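Local coordinates for Svp1-like protein 2 (Kluyveromyces lactis, PDB 4V16), which probably binds phosphatidylinositol 3,5-bisphosphate through a beta-propeller of the PROPPIN family and so associates with membranes, at residues K183-N188 with D192-C197; T202-F207 with T225-M230; F37-V42 with N66-V71. All blocks are in the same frame, centred on the assembly; numbering follows the deposited sequence.

How the interactions relate
From the N terminus, interaction 3 comes first: after 23 intervening residues, F37-V42 meets N66-V71, joining strand 36-41 of the first four-stranded sheet to strand 67-72 of the next. Interaction 1 follows on the other side of the chain's centre, its centre 24 Å from that of interaction 3, and closes a hairpin whose strands are joined by the short connection 188-192. Interaction 2 opens afterwards and spans 17 residues to join strand 203-208 to strand 227-232 of the following blade. The three loops run in series, neither nesting nor crossing. Interactions 1 and 2 touch, with centres 9 Å apart: strands 193-198 and 203-208 are sheet neighbours, and R186 forms a salt bridge with D229.

Interaction 1: residues K183-N188 with D192-C197; sequences KMVRLN and DMVATC
V194 sets its two methyl groups against two residues of the partner strand, CG1 lying 3.7 Å from V185 CG1 and CG2 lying 3.3 Å from L187 CD2. With CG1 anti to the backbone N (chi1 175°), the valine fork spans both neighbours. The motif is a beta hairpin, the first two strands of a propeller blade within the first WD repeat; the strand segments run antiparallel at 162°, 4.6 Å apart at their closest. V185, L187, V194 and T196 share one face, which looks toward strands 138-141 and 144-148. On the other face, M184 CG meets C197 SG at 3.5 Å.

R186 and A195 form the hydrogen-bonded pair: R186 N gives to A195 O, and in return A195 N gives to R186 O, the latter bond measuring 2.9 Å. The guanidinium of R186 leads away from the hairpin partner: NH1 reaches V185 O, close to the guanidinium plane, while NH2 makes a salt bridge to D229.

At the turn end, N188 ND2 weakly bonds D192 OD1, the N188 amide plane being turned 57° from that of the D192 carboxylate. N188 OD1 accepts a second weak bond, nearly straight, from M193 N at 3.3 Å. A leucine here would probably leave the D192 carboxylate and the M193 amide without their side-chain mate. The backbone of the same residue also bonds across, N188 N donating to M193 O, 3.1 Å away.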
loop_
_atom_site.group_PDB
_atom_site.type_symbol
_atom_site.label_atom_id
_atom_site.label_comp_id
_atom_site.label_asym_id
_atom_site.label_seq_id
_atom_site.Cartn_x
_atom_site.Cartn_y
_atom_site.Cartn_z
ATOM N N LYS A 183 1.839 3.291 -13.108
ATOM C CA LYS A 183 1.273 2.028 -12.648
ATOM C C LYS A 183 0.869 2.101 -11.179
ATOM O O LYS A 183 -0.250 1.733 -10.820
ATOM C CB LYS A 183 2.261 0.880 -12.856
ATOM C CG LYS A 183 1.650 -0.479 -12.560
ATOM C CD LYS A 183 2.485 -1.623 -13.111
ATOM C CE LYS A 183 1.712 -2.933 -13.071
ATOM N NZ LYS A 183 0.485 -2.901 -13.924
ATOM N N MET A 184 1.779 2.569 -10.331
ATOM C CA MET A 184 1.462 2.749 -8.921
ATOM C C MET A 184 2.244 3.896 -8.302
ATOM O O MET A 184 3.117 4.494 -8.933
ATOM C CB MET A 184 1.723 1.463 -8.137
ATOM C CG MET A 184 3.157 0.982 -8.161
ATOM S SD MET A 184 3.389 -0.445 -7.079
ATOM C CE MET A 184 3.267 0.330 -5.472
ATOM N N VAL A 185 1.911 4.180 -7.050
ATOM C CA VAL A 185 2.401 5.352 -6.348
ATOM C C VAL A 185 2.560 5.023 -4.867
ATOM O O VAL A 185 1.785 4.240 -4.316
ATOM C CB VAL A 185 1.432 6.542 -6.546
ATOM C CG1 VAL A 185 1.479 7.511 -5.368
ATOM C CG2 VAL A 185 1.737 7.262 -7.857
ATOM N N ARG A 186 3.565 5.617 -4.230
ATOM C CA ARG A 186 3.815 5.384 -2.810
ATOM C C ARG A 186 4.342 6.624 -2.100
ATOM O O ARG A 186 5.415 7.131 -2.423
ATOM C CB ARG A 186 4.811 4.237 -2.620
ATOM C CG ARG A 186 4.219 2.844 -2.743
ATOM C CD ARG A 186 3.207 2.554 -1.641
ATOM N NE ARG A 186 2.737 1.172 -1.693
ATOM C CZ ARG A 186 1.791 0.731 -2.517
ATOM N NH1 ARG A 186 1.199 1.560 -3.367
ATOM N NH2 ARG A 186 1.434 -0.545 -2.491
ATOM N N LEU A 187 3.577 7.099 -1.125
ATOM C CA LEU A 187 4.021 8.172 -0.247
ATOM C C LEU A 187 4.942 7.614 0.831
ATOM O O LEU A 187 4.737 6.497 1.307
ATOM C CB LEU A 187 2.820 8.864 0.400
ATOM C CG LEU A 187 2.054 9.866 -0.461
ATOM C CD1 LEU A 187 0.629 10.024 0.047
ATOM C CD2 LEU A 187 2.773 11.204 -0.454
ATOM N N ASN A 188 5.953 8.385 1.218
ATOM C CA ASN A 188 6.797 7.994 2.340
ATOM C C ASN A 188 6.029 8.162 3.648
ATOM O O ASN A 188 4.852 8.525 3.643
ATOM C CB ASN A 188 8.095 8.805 2.361
ATOM C CG ASN A 188 7.854 10.298 2.411
ATOM O OD1 ASN A 188 6.714 10.758 2.394
ATOM N ND2 ASN A 188 8.934 11.066 2.480
ATOM N N ASP A 192 6.407 13.775 2.440
ATOM C CA ASP A 192 7.093 14.816 1.684
ATOM C C ASP A 192 7.649 14.297 0.357
ATOM O O ASP A 192 8.110 15.083 -0.471
ATOM C CB ASP A 192 8.220 15.425 2.524
ATOM C CG ASP A 192 9.269 14.407 2.929
ATOM O OD1 ASP A 192 9.048 13.686 3.924
ATOM O OD2 ASP A 192 10.322 14.334 2.260
ATOM N N MET A 193 7.597 12.980 0.155
ATOM C CA MET A 193 8.095 12.364 -1.077
ATOM C C MET A 193 7.142 11.303 -1.623
ATOM O O MET A 193 6.448 10.626 -0.860
ATOM C CB MET A 193 9.471 11.735 -0.845
ATOM C CG MET A 193 10.612 12.735 -0.765
ATOM S SD MET A 193 12.207 11.938 -0.482
ATOM C CE MET A 193 13.309 13.348 -0.560
ATOM N N VAL A 194 7.125 11.171 -2.949
ATOM C CA VAL A 194 6.338 10.148 -3.635
ATOM C C VAL A 194 7.195 9.365 -4.625
ATOM O O VAL A 194 7.851 9.955 -5.483
ATOM C CB VAL A 194 5.149 10.756 -4.412
ATOM C CG1 VAL A 194 4.424 9.677 -5.207
ATOM C CG2 VAL A 194 4.184 11.444 -3.470
ATOM N N ALA A 195 7.166 8.040 -4.516
ATOM C CA ALA A 195 7.815 7.171 -5.493
ATOM C C ALA A 195 6.823 6.798 -6.594
ATOM O O ALA A 195 5.637 6.606 -6.323
ATOM C CB ALA A 195 8.359 5.925 -4.818
ATOM N N THR A 196 7.313 6.688 -7.827
ATOM C CA THR A 196 6.457 6.437 -8.988
ATOM C C THR A 196 7.083 5.417 -9.936
ATOM O O THR A 196 8.303 5.299 -10.008
ATOM C CB THR A 196 6.184 7.740 -9.774
ATOM O OG1 THR A 196 5.847 8.791 -8.861
ATOM C CG2 THR A 196 5.042 7.550 -10.758
ATOM N N CYS A 197 6.243 4.679 -10.656
ATOM C CA CYS A 197 6.715 3.779 -11.706
ATOM C C CYS A 197 5.668 3.629 -12.806
ATOM O O CYS A 197 4.544 4.118 -12.672
ATOM C CB CYS A 197 7.060 2.406 -11.134
ATOM S SG CYS A 197 5.623 1.455 -10.593
#

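Interaction 2: residues T202-F207 with T225-M230; sequences TLIRVF and TSIIDM
I204 is the residue of T202-F207 that reaches across to T225-M230, and it does so with side-chain carbons alone. Just ahead of it, T202 is held by backbone bonding to R220. At I204 the branches divide the work: CG2, anti to the backbone N, comes within 3.4 Å of M230 CE, and CG1 lies 3.6 Å from the same methyl. The two side chains meet tip to tip, which is how a pair with CA atoms 9.9 Å apart can touch. M230 covers its share by extension, chi2 174° and chi3 164° carrying CE straight outward. I204 CG1 also faces I227 CD1, but at 4.4 Å that is the looser of the two approaches.

I227 and M230 both point toward I204 although three positions apart, a spacing that would put them on opposite faces of a regular strand. The classic beta bulge between them, where I228 and D229 both face V242, accounts for the shared direction.

Beyond I204, the backbone of R205 bonds T196 while V206 bonds V215 and R216, holding 203-208 in the middle of its blade. The contact thus packs one propeller blade on the next. C197 of strand 193-198 touches both I227 and M230, and from the following blade L239 and V241 of strand 238-243 close on I204, with V241 also touching I227.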
loop_
_atom_site.group_PDB
_atom_site.type_symbol
_atom_site.label_atom_id
_atom_site.label_comp_id
_atom_site.label_asym_id
_atom_site.label_seq_id
_atom_site.Cartn_x
_atom_site.Cartn_y
_atom_site.Cartn_z
ATOM N N THR A 202 10.964 0.074 -15.596
ATOM C CA THR A 202 12.406 0.238 -15.742
ATOM C C THR A 202 12.927 1.391 -14.890
ATOM O O THR A 202 14.028 1.319 -14.345
ATOM C CB THR A 202 12.796 0.482 -17.211
ATOM O OG1 THR A 202 11.987 1.530 -17.759
ATOM C CG2 THR A 202 12.602 -0.782 -18.031
ATOM N N LEU A 203 12.124 2.447 -14.777
ATOM C CA LEU A 203 12.517 3.648 -14.047
ATOM C C LEU A 203 11.592 3.913 -12.864
ATOM O O LEU A 203 10.369 3.844 -12.991
ATOM C CB LEU A 203 12.520 4.860 -14.979
ATOM C CG LEU A 203 13.284 4.698 -16.294
ATOM C CD1 LEU A 203 13.085 5.922 -17.175
ATOM C CD2 LEU A 203 14.763 4.453 -16.039
ATOM N N ILE A 204 12.193 4.220 -11.718
ATOM C CA ILE A 204 11.453 4.567 -10.511
ATOM C C ILE A 204 11.831 5.979 -10.077
ATOM O O ILE A 204 12.942 6.212 -9.599
ATOM C CB ILE A 204 11.739 3.576 -9.368
ATOM C CG1 ILE A 204 11.321 2.163 -9.779
ATOM C CG2 ILE A 204 11.004 3.991 -8.096
ATOM C CD1 ILE A 204 11.958 1.084 -8.944
ATOM N N ARG A 205 10.901 6.915 -10.245
ATOM C CA ARG A 205 11.168 8.323 -9.966
ATOM C C ARG A 205 10.622 8.743 -8.606
ATOM O O ARG A 205 9.615 8.209 -8.141
ATOM C CB ARG A 205 10.568 9.204 -11.061
ATOM C CG ARG A 205 11.142 8.940 -12.445
ATOM C CD ARG A 205 11.033 10.168 -13.333
ATOM N NE ARG A 205 11.712 9.979 -14.614
ATOM C CZ ARG A 205 11.111 9.662 -15.760
ATOM N NH1 ARG A 205 9.794 9.494 -15.819
ATOM N NH2 ARG A 205 11.834 9.515 -16.862
ATOM N N VAL A 206 11.303 9.699 -7.979
ATOM C CA VAL A 206 10.900 10.232 -6.681
ATOM C C VAL A 206 10.694 11.741 -6.776
ATOM O O VAL A 206 11.576 12.463 -7.239
ATOM C CB VAL A 206 11.945 9.927 -5.594
ATOM C CG1 VAL A 206 11.493 10.468 -4.243
ATOM C CG2 VAL A 206 12.196 8.430 -5.507
ATOM N N PHE A 207 9.530 12.210 -6.330
ATOM C CA PHE A 207 9.183 13.628 -6.397
ATOM C C PHE A 207 8.867 14.199 -5.019
ATOM O O PHE A 207 8.434 13.472 -4.122
ATOM C CB PHE A 207 7.977 13.844 -7.315
ATOM C CG PHE A 207 8.171 13.329 -8.709
ATOM C CD1 PHE A 207 7.833 12.026 -9.034
ATOM C CD2 PHE A 207 8.676 14.153 -9.700
ATOM C CE1 PHE A 207 8.005 11.552 -10.320
ATOM C CE2 PHE A 207 8.850 13.684 -10.986
ATOM C CZ PHE A 207 8.514 12.382 -11.297
ATOM N N THR A 225 9.431 -4.943 -16.756
ATOM C CA THR A 225 8.716 -5.798 -15.818
ATOM C C THR A 225 7.556 -5.033 -15.204
ATOM O O THR A 225 7.569 -3.803 -15.163
ATOM C CB THR A 225 9.633 -6.295 -14.683
ATOM O OG1 THR A 225 10.245 -5.173 -14.036
ATOM C CG2 THR A 225 10.713 -7.225 -15.220
ATOM N N SER A 226 6.551 -5.760 -14.730
ATOM C CA SER A 226 5.484 -5.152 -13.950
ATOM C C SER A 226 5.886 -5.162 -12.480
ATOM O O SER A 226 6.341 -6.181 -11.959
ATOM C CB SER A 226 4.159 -5.888 -14.156
ATOM O OG SER A 226 4.260 -7.244 -13.761
ATOM N N ILE A 227 5.725 -4.020 -11.822
ATOM C CA ILE A 227 6.125 -3.870 -10.428
ATOM C C ILE A 227 4.977 -4.238 -9.492
ATOM O O ILE A 227 3.881 -3.687 -9.585
ATOM C CB ILE A 227 6.602 -2.434 -10.157
ATOM C CG1 ILE A 227 7.940 -2.205 -10.865
ATOM C CG2 ILE A 227 6.755 -2.175 -8.663
ATOM C CD1 ILE A 227 8.297 -0.751 -11.048
ATOM N N ILE A 228 5.248 -5.170 -8.584
ATOM C CA ILE A 228 4.222 -5.732 -7.713
ATOM C C ILE A 228 3.950 -4.846 -6.503
ATOM O O ILE A 228 2.794 -4.654 -6.120
ATOM C CB ILE A 228 4.617 -7.135 -7.217
ATOM C CG1 ILE A 228 5.015 -8.033 -8.392
ATOM C CG2 ILE A 228 3.479 -7.765 -6.422
ATOM C CD1 ILE A 228 3.946 -8.181 -9.454
ATOM N N ASP A 229 5.007 -4.325 -5.889
ATOM C CA ASP A 229 4.834 -3.438 -4.743
ATOM C C ASP A 229 6.067 -2.585 -4.450
ATOM O O ASP A 229 7.195 -2.963 -4.772
ATOM C CB ASP A 229 4.475 -4.253 -3.496
ATOM C CG ASP A 229 3.906 -3.393 -2.379
ATOM O OD1 ASP A 229 3.230 -2.388 -2.683
ATOM O OD2 ASP A 229 4.131 -3.726 -1.198
ATOM N N MET A 230 5.822 -1.427 -3.840
ATOM C CA MET A 230 6.869 -0.546 -3.332
ATOM C C MET A 230 6.582 -0.211 -1.877
ATOM O O MET A 230 5.437 -0.277 -1.433
ATOM C CB MET A 230 6.944 0.748 -4.138
ATOM C CG MET A 230 7.417 0.596 -5.564
ATOM S SD MET A 230 7.293 2.171 -6.430
ATOM C CE MET A 230 8.330 1.843 -7.848
#

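Interaction 3: residues F37-V42 with N66-V71; sequences FDIYNV and NYIAFV
I68 carries the aliphatic part of this contact through one atom, its CD1. That methyl lies 3.6 Å from I39 CD1, the two isoleucines reaching toward each other tip to tip, and 3.9 Å from F37 CE1, which it approaches obliquely. Both isoleucines hold CG1 anti to the carbonyl carbon (chi1 -55° for I39 and -59° for I68), so the long branch rather than CG2 makes the bridge. It is a necessary reach, since the CA atoms of I39 and I68 are 10.0 Å apart.

The two strands belong to successive four-stranded antiparallel sheets, neighbouring blades of the beta-propeller, and the residues that meet lie on the faces the blades turn to each other. I59, on the first strand of the second blade, touches F37, I68 and F70 alike, and I30 of the first blade touches both isoleucines.

The aromatic part is the pair F37 and F70. Their ring centroids stand 5.9 Å apart with planes inclined by 33°, an oblique relation, and the two CA atoms are separated by 9.4 Å. F70 stacks on H79 of its own sheet, while F37 is also touched by M49 and M53.

As for polar bonds, the backbones of F37 and I39 are tied to strand 46-52 within their own blade, and N41 OD1 accepts a hydrogen bond from R64 NH2.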
loop_
_atom_site.group_PDB
_atom_site.type_symbol
_atom_site.label_atom_id
_atom_site.label_comp_id
_atom_site.label_asym_id
_atom_site.label_seq_id
_atom_site.Cartn_x
_atom_site.Cartn_y
_atom_site.Cartn_z
ATOM N N PHE A 37 -12.556 -12.465 9.011
ATOM C CA PHE A 37 -11.414 -11.586 8.792
ATOM C C PHE A 37 -10.594 -11.515 10.080
ATOM O O PHE A 37 -11.147 -11.431 11.177
ATOM C CB PHE A 37 -11.858 -10.190 8.326
ATOM C CG PHE A 37 -12.585 -9.381 9.368
ATOM C CD1 PHE A 37 -11.885 -8.655 10.319
ATOM C CD2 PHE A 37 -13.969 -9.309 9.366
ATOM C CE1 PHE A 37 -12.551 -7.899 11.267
ATOM C CE2 PHE A 37 -14.639 -8.552 10.310
ATOM C CZ PHE A 37 -13.928 -7.846 11.260
ATOM N N ASP A 38 -9.273 -11.585 9.933
ATOM C CA ASP A 38 -8.363 -11.654 11.072
ATOM C C ASP A 38 -7.333 -10.526 11.028
ATOM O O ASP A 38 -7.008 -10.015 9.955
ATOM C CB ASP A 38 -7.643 -13.008 11.099
ATOM C CG ASP A 38 -8.594 -14.187 10.965
ATOM O OD1 ASP A 38 -9.462 -14.165 10.067
ATOM O OD2 ASP A 38 -8.465 -15.146 11.756
ATOM N N ILE A 39 -6.827 -10.145 12.200
ATOM C CA ILE A 39 -5.749 -9.164 12.306
ATOM C C ILE A 39 -4.527 -9.805 12.958
ATOM O O ILE A 39 -4.657 -10.563 13.920
ATOM C CB ILE A 39 -6.179 -7.928 13.120
ATOM C CG1 ILE A 39 -7.452 -7.327 12.522
ATOM C CG2 ILE A 39 -5.052 -6.894 13.152
ATOM C CD1 ILE A 39 -7.984 -6.124 13.265
ATOM N N TYR A 40 -3.348 -9.490 12.431
ATOM C CA TYR A 40 -2.095 -10.065 12.916
ATOM C C TYR A 40 -1.055 -8.989 13.208
ATOM O O TYR A 40 -1.044 -7.938 12.571
ATOM C CB TYR A 40 -1.514 -11.041 11.886
ATOM C CG TYR A 40 -2.455 -12.129 11.420
ATOM C CD1 TYR A 40 -3.398 -11.883 10.431
ATOM C CD2 TYR A 40 -2.383 -13.408 11.951
ATOM C CE1 TYR A 40 -4.256 -12.879 9.997
ATOM C CE2 TYR A 40 -3.236 -14.411 11.524
ATOM C CZ TYR A 40 -4.168 -14.142 10.547
ATOM O OH TYR A 40 -5.017 -15.139 10.119
ATOM N N ASN A 41 -0.183 -9.256 14.175
ATOM C CA ASN A 41 1.069 -8.521 14.283
ATOM C C ASN A 41 1.970 -8.973 13.147
ATOM O O ASN A 41 1.924 -10.133 12.746
ATOM C CB ASN A 41 1.747 -8.762 15.633
ATOM C CG ASN A 41 1.227 -7.844 16.722
ATOM O OD1 ASN A 41 0.973 -6.666 16.485
ATOM N ND2 ASN A 41 1.068 -8.383 17.927
ATOM N N VAL A 42 2.775 -8.061 12.616
ATOM C CA VAL A 42 3.682 -8.402 11.527
ATOM C C VAL A 42 4.970 -9.013 12.071
ATOM O O VAL A 42 5.486 -9.987 11.520
ATOM C CB VAL A 42 4.020 -7.169 10.674
ATOM C CG1 VAL A 42 5.048 -7.519 9.601
ATOM C CG2 VAL A 42 2.752 -6.611 10.038
ATOM N N ASN A 66 -9.473 0.359 17.279
ATOM C CA ASN A 66 -10.537 -0.629 17.158
ATOM C C ASN A 66 -11.394 -0.397 15.915
ATOM O O ASN A 66 -12.423 -1.049 15.730
ATOM C CB ASN A 66 -11.420 -0.601 18.409
ATOM C CG ASN A 66 -11.921 0.796 18.740
ATOM O OD1 ASN A 66 -11.158 1.764 18.723
ATOM N ND2 ASN A 66 -13.210 0.908 19.033
ATOM N N TYR A 67 -10.962 0.529 15.063
ATOM C CA TYR A 67 -11.762 0.949 13.917
ATOM C C TYR A 67 -11.359 0.217 12.641
ATOM O O TYR A 67 -10.268 0.419 12.109
ATOM C CB TYR A 67 -11.644 2.462 13.730
ATOM C CG TYR A 67 -12.253 3.248 14.871
ATOM C CD1 TYR A 67 -13.534 2.962 15.328
ATOM C CD2 TYR A 67 -11.544 4.261 15.502
ATOM C CE1 TYR A 67 -14.096 3.669 16.371
ATOM C CE2 TYR A 67 -12.099 4.975 16.551
ATOM C CZ TYR A 67 -13.378 4.673 16.981
ATOM O OH TYR A 67 -13.944 5.374 18.021
ATOM N N ILE A 68 -12.266 -0.629 12.162
ATOM C CA ILE A 68 -12.039 -1.451 10.981
ATOM C C ILE A 68 -13.062 -1.104 9.904
ATOM O O ILE A 68 -14.231 -0.865 10.204
ATOM C CB ILE A 68 -12.134 -2.952 11.323
ATOM C CG1 ILE A 68 -11.092 -3.316 12.384
ATOM C CG2 ILE A 68 -11.941 -3.807 10.071
ATOM C CD1 ILE A 68 -11.295 -4.681 13.000
ATOM N N ALA A 69 -12.613 -1.073 8.652
ATOM C CA ALA A 69 -13.495 -0.811 7.520
ATOM C C ALA A 69 -13.386 -1.933 6.500
ATOM O O ALA A 69 -12.288 -2.256 6.043
ATOM C CB ALA A 69 -13.155 0.521 6.873
ATOM N N PHE A 70 -14.523 -2.528 6.150
ATOM C CA PHE A 70 -14.559 -3.560 5.121
ATOM C C PHE A 70 -15.721 -3.324 4.162
ATOM O O PHE A 70 -16.715 -2.689 4.517
ATOM C CB PHE A 70 -14.656 -4.955 5.749
ATOM C CG PHE A 70 -15.940 -5.211 6.489
ATOM C CD1 PHE A 70 -17.052 -5.707 5.827
ATOM C CD2 PHE A 70 -16.029 -4.975 7.852
ATOM C CE1 PHE A 70 -18.234 -5.950 6.508
ATOM C CE2 PHE A 70 -17.208 -5.216 8.539
ATOM C CZ PHE A 70 -18.311 -5.704 7.865
ATOM N N VAL A 71 -15.572 -3.833 2.943
ATOM C CA VAL A 71 -16.596 -3.711 1.913
ATOM C C VAL A 71 -17.341 -5.031 1.752
ATOM O O VAL A 71 -16.723 -6.085 1.609
ATOM C CB VAL A 71 -15.987 -3.308 0.557
ATOM C CG1 VAL A 71 -17.081 -3.110 -0.482
ATOM C CG2 VAL A 71 -15.153 -2.042 0.702
#